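Local atomic coordinates of aphrodisin (Mesocricetus auratus, PDB entry 1E5P), a protein that acts as an aphrodisiac pheromone that elicits copulatory behaviour in male hamsters, and as a lipocalin probably binds small odorants. Residues Glu5-Trp10 against Phe33-Cys38. Residues are numbered along the deposited sequence; the frame is centred on the assembly and turned at random.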
loop_
_atom_site.group_PDB
_atom_site.type_symbol
_atom_site.label_atom_id
_atom_site.label_comp_id
_atom_site.label_asym_id
_atom_site.label_seq_id
_atom_site.Cartn_x
_atom_site.Cartn_y
_atom_site.Cartn_z
ATOM N N GLU A 5 2.855 -9.117 12.808
ATOM C CA GLU A 5 4.039 -9.162 11.980
ATOM C C GLU A 5 4.142 -7.935 11.072
ATOM O O GLU A 5 5.078 -7.794 10.283
ATOM C CB GLU A 5 3.988 -10.397 11.057
ATOM C CG GLU A 5 4.030 -11.720 11.788
ATOM C CD GLU A 5 3.456 -12.867 10.973
ATOM O OE1 GLU A 5 3.911 -13.086 9.837
ATOM O OE2 GLU A 5 2.536 -13.538 11.496
ATOM N N LEU A 6 3.154 -7.062 11.171
ATOM C CA LEU A 6 3.095 -5.846 10.379
ATOM C C LEU A 6 3.920 -4.723 10.987
ATOM O O LEU A 6 4.336 -3.799 10.262
ATOM C CB LEU A 6 1.644 -5.401 10.210
ATOM C CG LEU A 6 0.661 -6.295 9.471
ATOM C CD1 LEU A 6 -0.747 -5.705 9.549
ATOM C CD2 LEU A 6 1.061 -6.527 8.030
ATOM N N GLN A 7 4.192 -4.738 12.273
ATOM C CA GLN A 7 4.934 -3.689 12.965
ATOM C C GLN A 7 6.373 -3.474 12.538
ATOM O O GLN A 7 7.134 -4.442 12.407
ATOM C CB GLN A 7 4.902 -4.054 14.468
ATOM C CG GLN A 7 5.788 -3.209 15.355
ATOM C CD GLN A 7 5.120 -1.986 15.936
ATOM O OE1 GLN A 7 4.022 -2.059 16.501
ATOM N NE2 GLN A 7 5.806 -0.851 15.814
ATOM N N GLY A 8 6.792 -2.218 12.307
ATOM C CA GLY A 8 8.149 -1.880 11.962
ATOM C C GLY A 8 8.316 -0.876 10.825
ATOM O O GLY A 8 7.350 -0.291 10.351
ATOM N N LYS A 9 9.561 -0.640 10.444
ATOM C CA LYS A 9 9.901 0.283 9.357
ATOM C C LYS A 9 9.643 -0.422 8.023
ATOM O O LYS A 9 9.923 -1.606 7.829
ATOM C CB LYS A 9 11.372 0.658 9.452
ATOM C CG LYS A 9 11.956 1.346 8.232
ATOM C CD LYS A 9 13.453 1.568 8.447
ATOM C CE LYS A 9 13.848 2.992 8.098
ATOM N NZ LYS A 9 15.296 3.225 8.394
ATOM N N TRP A 10 8.988 0.295 7.102
ATOM C CA TRP A 10 8.674 -0.267 5.794
ATOM C C TRP A 10 8.704 0.861 4.738
ATOM O O TRP A 10 8.470 2.015 5.092
ATOM C CB TRP A 10 7.247 -0.829 5.735
ATOM C CG TRP A 10 6.997 -1.988 6.638
ATOM C CD1 TRP A 10 6.431 -1.944 7.887
ATOM C CD2 TRP A 10 7.343 -3.359 6.393
ATOM N NE1 TRP A 10 6.406 -3.217 8.423
ATOM C CE2 TRP A 10 6.955 -4.093 7.530
ATOM C CE3 TRP A 10 7.929 -4.016 5.314
ATOM C CZ2 TRP A 10 7.139 -5.476 7.610
ATOM C CZ3 TRP A 10 8.117 -5.388 5.403
ATOM C CH2 TRP A 10 7.715 -6.087 6.544
ATOM N N PHE A 33 5.446 4.346 2.008
ATOM C CA PHE A 33 5.464 3.955 3.420
ATOM C C PHE A 33 6.717 4.435 4.152
ATOM O O PHE A 33 7.789 4.583 3.573
ATOM C CB PHE A 33 5.492 2.416 3.552
ATOM C CG PHE A 33 4.213 1.670 3.578
ATOM C CD1 PHE A 33 3.365 1.705 4.676
ATOM C CD2 PHE A 33 3.864 0.847 2.514
ATOM C CE1 PHE A 33 2.196 0.975 4.695
ATOM C CE2 PHE A 33 2.690 0.109 2.526
ATOM C CZ PHE A 33 1.860 0.191 3.616
ATOM N N ARG A 34 6.554 4.618 5.472
ATOM C CA ARG A 34 7.684 4.829 6.364
ATOM C C ARG A 34 7.586 3.885 7.574
ATOM O O ARG A 34 8.641 3.381 7.992
ATOM C CB ARG A 34 7.788 6.271 6.877
ATOM C CG ARG A 34 8.182 7.272 5.765
ATOM C CD ARG A 34 9.640 7.087 5.397
ATOM N NE ARG A 34 10.189 8.019 4.390
ATOM C CZ ARG A 34 10.132 7.740 3.085
ATOM N NH1 ARG A 34 9.570 6.626 2.642
ATOM N NH2 ARG A 34 10.685 8.581 2.208
ATOM N N HIS A 35 6.388 3.607 8.087
ATOM C CA HIS A 35 6.364 2.775 9.318
ATOM C C HIS A 35 4.955 2.296 9.575
ATOM O O HIS A 35 4.000 2.924 9.107
ATOM C CB HIS A 35 6.751 3.706 10.500
ATOM C CG HIS A 35 7.380 2.957 11.647
ATOM N ND1 HIS A 35 8.739 2.734 11.700
ATOM C CD2 HIS A 35 6.860 2.375 12.738
ATOM C CE1 HIS A 35 9.039 2.051 12.795
ATOM N NE2 HIS A 35 7.912 1.808 13.445
ATOM N N ILE A 36 4.827 1.164 10.281
ATOM C CA ILE A 36 3.534 0.665 10.698
ATOM C C ILE A 36 3.678 0.371 12.214
ATOM O O ILE A 36 4.678 -0.230 12.579
ATOM C CB ILE A 36 3.143 -0.638 9.985
ATOM C CG1 ILE A 36 2.933 -0.359 8.484
ATOM C CG2 ILE A 36 1.875 -1.229 10.597
ATOM C CD1 ILE A 36 2.638 -1.618 7.679
ATOM N N ASP A 37 2.744 0.891 12.983
ATOM C CA ASP A 37 2.755 0.605 14.445
ATOM C C ASP A 37 1.450 -0.121 14.732
ATOM O O ASP A 37 0.395 0.342 14.288
ATOM C CB ASP A 37 2.884 1.898 15.249
ATOM C CG ASP A 37 4.263 2.502 15.039
ATOM O OD1 ASP A 37 5.231 2.004 15.645
ATOM O OD2 ASP A 37 4.372 3.444 14.241
ATOM N N CYS A 38 1.525 -1.225 15.469
ATOM C CA CYS A 38 0.341 -2.008 15.794
ATOM C C CYS A 38 -0.081 -1.805 17.251
ATOM O O CYS A 38 0.804 -1.671 18.101
ATOM C CB CYS A 38 0.680 -3.523 15.685
ATOM S SG CYS A 38 0.735 -4.062 13.954
HETATM O O HOH W 1 8.988 -0.430 15.156
#
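Gly-8 and Ile-36 form an antiparallel hydrogen-bonded pair, Gly-8 N giving to Ile-36 O and Ile-36 N to Gly-8 O, each at 2.9 Å; Lys-9 and His-35 follow as a non-hydrogen-bonded pair, and Trp-10 N makes a longer bond (3.2 Å) to Arg-34 O from above the carbonyl plane, beside the classic bulge of Arg-34 and His-35 opposite Thr-48. Where a strand pair runs out, a side-chain amide can carry the hydrogen bonding on, and Gln-7 is a case in point: with CG anti to the backbone N (chi1 171°) and a bend at chi2, its OE1 takes the place of a backbone carbonyl as acceptor for Cys-38 N in a nearly straight 2.8 Å bond, while NE2 reaches Asp-37 OD1 at 2.9 Å from above the carboxylate plane. The His-35 imidazole lies flat over the Gly-8 peptide, whose carbonyl O sits beneath the ring centre, and a water links His-35 NE2 to Gln-7 NE2. With an alanine here, the Gly-8 carbonyl would probably lose the ring over it and the water one of its two partners. On the other face, Ile-36 CD1 meets Trp-10 CD1 at 3.8 Å, and the indole is fixed by NE1 bonding back to Leu-6 O (2.8 Å). Ile-92 of strand 91-99 packs on both, and Lys-114 makes a cation-pi contact with the indole. At the phi and psi of Gly-8 (136°, -175°) a CB would jam against the preceding carbonyl O; Gly-8 and Trp-10 are the Gly and Trp of the Gly-x-Trp signature with which lipocalins begin the first strand of their barrel, beside a 3-10 turn closing its end.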